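Local atomic coordinates of putative periplasmic protein (Wolinella succinogenes, PDB entry 3KN3), a protein that is a putative periplasmic solute-binding protein, probably serving ABC-type uptake of an anion such as tungstate, and can hold glutathione. Residues K116-G121 with N160-Q165; E132-A137 with S146-A151. One frame throughout, in Å; residues are numbered along the deposited sequence.

Contacts 1 and 2 lie about 11 Å apart, centre to centre, and take the two faces of one five-stranded mixed sheet in a periplasmic binding protein lobe. In contact 1 helix 155-164 packs on strand 117-119; in contact 2 helix 125-138 sends a tryptophan to strand 148-150. The two strands are parallel neighbours, joined by probable hydrogen bonds S119 N to I149 O (2.6 Å) and S119 O to A151 N (2.9 Å). V118 faces helix 155-164, while F117, next to it, faces W134 on the other side. Contact 1 includes R120, a glutathione-binding residue of this protein, though no glutathione is bound to this chain; the Y148 side chain is about 8 Å from that of R120.

Contact 1 of 2, residues K116-G121 with N160-Q165; sequences KFVSRG and NIAEEQ
The helix-on-sheet packing of a periplasmic binding protein lobe brings V118 of strand 117-119 against I161 and A162, near the end of helix 155-164. V118 divides its two methyls between neighbouring helix residues. CG2 comes down on the helix backbone, 3.6 Å from A162 CA, and also meets the A162 methyl, CB, at 3.8 Å. CG1, set anti to the backbone N of V118 (chi1 -175°), turns instead to I161, whose branch methyl CG2 lies 4.0 Å from it; the valine and isoleucine side chains cross at about a right angle. The small A162 lets the helix backbone come close to the valine, and its own methyl continues onto M189. At the K116 end of the strand, the lysine folds back through three successive bends, which carry NZ to within 3.6 Å of Q165 CB, just beyond the helical turns. On the same strand, F117 points away from this helix, to the other side of the sheet, while S119 OG accepts from G121 N in an ST turn (3.1 Å) leading past R120 of the glutathione site. Helices packed on both faces of a mixed sheet are the alpha/beta/alpha layering expected of such a lobe.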
# COMPACT_ATOMS: atom_id res chain seq x y z
N LYS A 116 -11.88 -14.33 -16.10
CA LYS A 116 -12.49 -13.11 -15.61
C LYS A 116 -11.58 -12.44 -14.60
O LYS A 116 -11.12 -13.06 -13.65
CB LYS A 116 -13.88 -13.40 -15.00
CG LYS A 116 -14.57 -12.19 -14.43
CD LYS A 116 -15.16 -11.28 -15.51
CE LYS A 116 -16.13 -12.00 -16.46
NZ LYS A 116 -17.30 -12.67 -15.80
N PHE A 117 -11.31 -11.16 -14.83
CA PHE A 117 -10.55 -10.38 -13.90
C PHE A 117 -11.30 -9.10 -13.55
O PHE A 117 -11.64 -8.30 -14.43
CB PHE A 117 -9.17 -10.04 -14.45
CG PHE A 117 -8.31 -9.34 -13.45
CD1 PHE A 117 -7.42 -10.05 -12.67
CD2 PHE A 117 -8.44 -7.98 -13.24
CE1 PHE A 117 -6.64 -9.40 -11.74
CE2 PHE A 117 -7.67 -7.33 -12.30
CZ PHE A 117 -6.77 -8.05 -11.55
N VAL A 118 -11.52 -8.88 -12.26
CA VAL A 118 -12.26 -7.72 -11.79
C VAL A 118 -11.37 -6.61 -11.25
O VAL A 118 -10.66 -6.78 -10.26
CB VAL A 118 -13.28 -8.11 -10.71
CG1 VAL A 118 -14.14 -6.89 -10.33
CG2 VAL A 118 -14.14 -9.28 -11.20
N SER A 119 -11.43 -5.45 -11.89
CA SER A 119 -10.67 -4.29 -11.46
C SER A 119 -11.53 -3.39 -10.57
O SER A 119 -12.76 -3.32 -10.74
CB SER A 119 -10.18 -3.53 -12.69
OG SER A 119 -9.71 -2.24 -12.35
N ARG A 120 -10.88 -2.69 -9.64
CA ARG A 120 -11.57 -1.71 -8.80
C ARG A 120 -12.25 -0.67 -9.68
O ARG A 120 -13.35 -0.24 -9.39
CB ARG A 120 -10.59 -1.00 -7.84
CG ARG A 120 -10.16 -1.82 -6.64
CD ARG A 120 -11.23 -1.90 -5.58
NE ARG A 120 -11.53 -0.60 -5.00
CZ ARG A 120 -10.91 -0.08 -3.93
NH1 ARG A 120 -9.94 -0.75 -3.32
NH2 ARG A 120 -11.27 1.11 -3.48
N GLY A 121 -11.57 -0.27 -10.76
CA GLY A 121 -12.11 0.73 -11.66
C GLY A 121 -12.68 1.97 -10.98
O GLY A 121 -13.70 2.51 -11.41
N ASN A 160 -16.40 -9.39 -3.85
CA ASN A 160 -17.64 -10.14 -3.98
C ASN A 160 -18.07 -10.32 -5.44
O ASN A 160 -18.59 -11.37 -5.82
CB ASN A 160 -18.76 -9.51 -3.15
CG ASN A 160 -18.53 -9.70 -1.65
OD1 ASN A 160 -18.13 -10.79 -1.20
ND2 ASN A 160 -18.78 -8.65 -0.87
N ILE A 161 -17.83 -9.30 -6.25
CA ILE A 161 -18.12 -9.41 -7.66
C ILE A 161 -17.24 -10.49 -8.29
O ILE A 161 -17.75 -11.31 -9.05
CB ILE A 161 -17.92 -8.08 -8.38
CG1 ILE A 161 -19.04 -7.11 -8.00
CG2 ILE A 161 -17.89 -8.28 -9.87
CD1 ILE A 161 -18.70 -5.66 -8.33
N ALA A 162 -15.94 -10.50 -7.96
CA ALA A 162 -15.04 -11.51 -8.51
C ALA A 162 -15.52 -12.91 -8.13
O ALA A 162 -15.50 -13.83 -8.94
CB ALA A 162 -13.56 -11.30 -8.05
N GLU A 163 -15.94 -13.05 -6.89
CA GLU A 163 -16.44 -14.33 -6.40
C GLU A 163 -17.73 -14.69 -7.16
O GLU A 163 -17.91 -15.83 -7.59
CB GLU A 163 -16.68 -14.25 -4.89
CG GLU A 163 -16.87 -15.58 -4.19
CD GLU A 163 -18.29 -16.15 -4.33
OE1 GLU A 163 -19.27 -15.37 -4.28
OE2 GLU A 163 -18.40 -17.39 -4.48
N GLU A 164 -18.61 -13.71 -7.33
CA GLU A 164 -19.88 -13.94 -8.01
C GLU A 164 -19.67 -14.44 -9.43
O GLU A 164 -20.34 -15.37 -9.86
CB GLU A 164 -20.73 -12.66 -8.02
CG GLU A 164 -21.71 -12.57 -6.86
CD GLU A 164 -21.75 -11.18 -6.20
OE1 GLU A 164 -22.00 -10.17 -6.91
OE2 GLU A 164 -21.56 -11.11 -4.97
N GLN A 165 -18.71 -13.84 -10.14
CA GLN A 165 -18.48 -14.21 -11.53
C GLN A 165 -17.37 -15.20 -11.72
O GLN A 165 -16.84 -15.35 -12.81
CB GLN A 165 -18.26 -12.97 -12.39
CG GLN A 165 -19.51 -12.13 -12.44
CD GLN A 165 -19.32 -10.79 -13.09
OE1 GLN A 165 -19.76 -9.78 -12.57
NE2 GLN A 165 -18.66 -10.78 -14.24

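Contact 2 of 2, residues E132-A137 with S146-A151; sequences EVWKEA and SWYIEA
The indole of W134, reaching from helix 125-138, has the ring of Y148 on one face, where Y148 CD2 stands 4.2 Å above the plane and toward the rim. The tyrosine presents its edge to that face in a T-shaped pair: its ring and the five-membered ring of W134 are turned by 86°, with centroids 5.4 Å apart. Y148 CE2 makes the closest approach, 3.7 Å from W134 NE1. The far end of the indole meets W147, with W134 CH2 arriving at the W147 edge, near its plane, 3.7 Å from CZ3. These two six-membered rings are oblique, their planes at 49°, and belong to side chains that come from opposite directions. W147 has CG between its backbone N and carbonyl carbon (chi1 49°), which brings one face of the indole against the next residue: Y148 CB sits 3.9 Å above it, offset toward the rim. The F117 ring makes a further edge-to-face pair with W134, and F107 of helix 103-113, outside the beta-alpha-beta unit, also meets that indole and extends the cluster beyond the unit. Beyond the cluster, Y148 OH is hydrogen-bonded to E130 and weakly to S119 OG. The join between helix 125-138 and residues 147-148 thus probably rests on dispersion, with a small electrostatic share from the tyrosine edge against the indole face, while the tyrosine's polar end is satisfied by residues beside the contact.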
# COMPACT_ATOMS: atom_id res chain seq x y z
N GLU A 132 -0.71 -0.56 -12.75
CA GLU A 132 0.74 -0.66 -12.88
C GLU A 132 1.17 -2.11 -13.13
O GLU A 132 2.04 -2.37 -13.96
CB GLU A 132 1.44 -0.10 -11.65
CG GLU A 132 2.37 1.07 -11.94
CD GLU A 132 3.66 0.67 -12.68
OE1 GLU A 132 4.74 1.17 -12.30
OE2 GLU A 132 3.59 -0.15 -13.63
N VAL A 133 0.57 -3.04 -12.41
CA VAL A 133 0.93 -4.44 -12.58
C VAL A 133 0.67 -4.98 -14.01
O VAL A 133 1.51 -5.71 -14.55
CB VAL A 133 0.26 -5.32 -11.52
CG1 VAL A 133 0.63 -6.79 -11.73
CG2 VAL A 133 0.66 -4.84 -10.11
N TRP A 134 -0.49 -4.64 -14.60
CA TRP A 134 -0.83 -5.05 -15.97
C TRP A 134 0.14 -4.44 -16.97
O TRP A 134 0.55 -5.08 -17.92
CB TRP A 134 -2.28 -4.65 -16.37
CG TRP A 134 -3.31 -5.55 -15.78
CD1 TRP A 134 -4.14 -5.27 -14.74
CD2 TRP A 134 -3.60 -6.90 -16.18
NE1 TRP A 134 -4.93 -6.36 -14.46
CE2 TRP A 134 -4.62 -7.37 -15.34
CE3 TRP A 134 -3.10 -7.74 -17.17
CZ2 TRP A 134 -5.14 -8.65 -15.45
CZ3 TRP A 134 -3.62 -9.01 -17.29
CH2 TRP A 134 -4.63 -9.45 -16.43
N LYS A 135 0.47 -3.18 -16.75
CA LYS A 135 1.43 -2.47 -17.59
C LYS A 135 2.78 -3.19 -17.60
O LYS A 135 3.35 -3.43 -18.66
CB LYS A 135 1.58 -1.05 -17.06
CG LYS A 135 2.04 -0.04 -18.07
CD LYS A 135 1.34 1.28 -17.80
CE LYS A 135 1.34 1.62 -16.30
NZ LYS A 135 0.54 2.85 -16.00
N GLU A 136 3.28 -3.54 -16.41
CA GLU A 136 4.54 -4.28 -16.29
C GLU A 136 4.44 -5.66 -16.93
O GLU A 136 5.40 -6.15 -17.51
CB GLU A 136 4.95 -4.44 -14.82
CG GLU A 136 5.34 -3.14 -14.11
CD GLU A 136 5.91 -3.39 -12.70
OE1 GLU A 136 6.65 -4.38 -12.51
OE2 GLU A 136 5.62 -2.58 -11.78
N ALA A 137 3.26 -6.28 -16.83
CA ALA A 137 3.11 -7.66 -17.27
C ALA A 137 2.86 -7.79 -18.77
O ALA A 137 3.42 -8.67 -19.42
CB ALA A 137 1.98 -8.34 -16.48
N SER A 146 -12.95 -8.39 -23.25
CA SER A 146 -14.24 -8.83 -22.73
C SER A 146 -14.14 -9.36 -21.29
O SER A 146 -15.07 -9.18 -20.50
CB SER A 146 -14.91 -9.83 -23.67
OG SER A 146 -14.10 -10.97 -23.91
N TRP A 147 -13.01 -9.98 -20.96
CA TRP A 147 -12.83 -10.62 -19.64
C TRP A 147 -12.38 -9.66 -18.53
O TRP A 147 -12.37 -10.02 -17.35
CB TRP A 147 -11.83 -11.78 -19.75
CG TRP A 147 -10.59 -11.37 -20.47
CD1 TRP A 147 -10.36 -11.43 -21.80
CD2 TRP A 147 -9.42 -10.77 -19.89
NE1 TRP A 147 -9.13 -10.93 -22.09
CE2 TRP A 147 -8.52 -10.52 -20.93
CE3 TRP A 147 -9.04 -10.44 -18.58
CZ2 TRP A 147 -7.28 -9.95 -20.72
CZ3 TRP A 147 -7.80 -9.88 -18.37
CH2 TRP A 147 -6.93 -9.64 -19.44
N TYR A 148 -12.03 -8.44 -18.91
CA TYR A 148 -11.54 -7.44 -17.97
C TYR A 148 -12.66 -6.48 -17.55
O TYR A 148 -13.04 -5.58 -18.30
CB TYR A 148 -10.34 -6.69 -18.58
CG TYR A 148 -9.69 -5.70 -17.66
CD1 TYR A 148 -9.95 -4.33 -17.76
CD2 TYR A 148 -8.80 -6.12 -16.69
CE1 TYR A 148 -9.35 -3.42 -16.89
CE2 TYR A 148 -8.19 -5.23 -15.83
CZ TYR A 148 -8.46 -3.88 -15.93
OH TYR A 148 -7.83 -3.03 -15.05
N ILE A 149 -13.18 -6.68 -16.35
CA ILE A 149 -14.32 -5.93 -15.84
C ILE A 149 -13.88 -4.87 -14.80
O ILE A 149 -13.10 -5.16 -13.89
CB ILE A 149 -15.40 -6.90 -15.26
CG1 ILE A 149 -16.26 -7.46 -16.39
CG2 ILE A 149 -16.33 -6.19 -14.28
CD1 ILE A 149 -15.50 -8.29 -17.39
N GLU A 150 -14.39 -3.65 -14.95
CA GLU A 150 -14.18 -2.57 -13.99
C GLU A 150 -15.44 -2.38 -13.14
O GLU A 150 -16.48 -1.95 -13.63
CB GLU A 150 -13.81 -1.27 -14.71
CG GLU A 150 -13.12 -1.49 -16.06
CD GLU A 150 -12.05 -0.46 -16.37
OE1 GLU A 150 -11.97 -0.01 -17.54
OE2 GLU A 150 -11.29 -0.09 -15.45
N ALA A 151 -15.34 -2.71 -11.86
CA ALA A 151 -16.46 -2.64 -10.92
C ALA A 151 -16.85 -1.21 -10.50
O ALA A 151 -18.03 -0.90 -10.36
CB ALA A 151 -16.16 -3.47 -9.69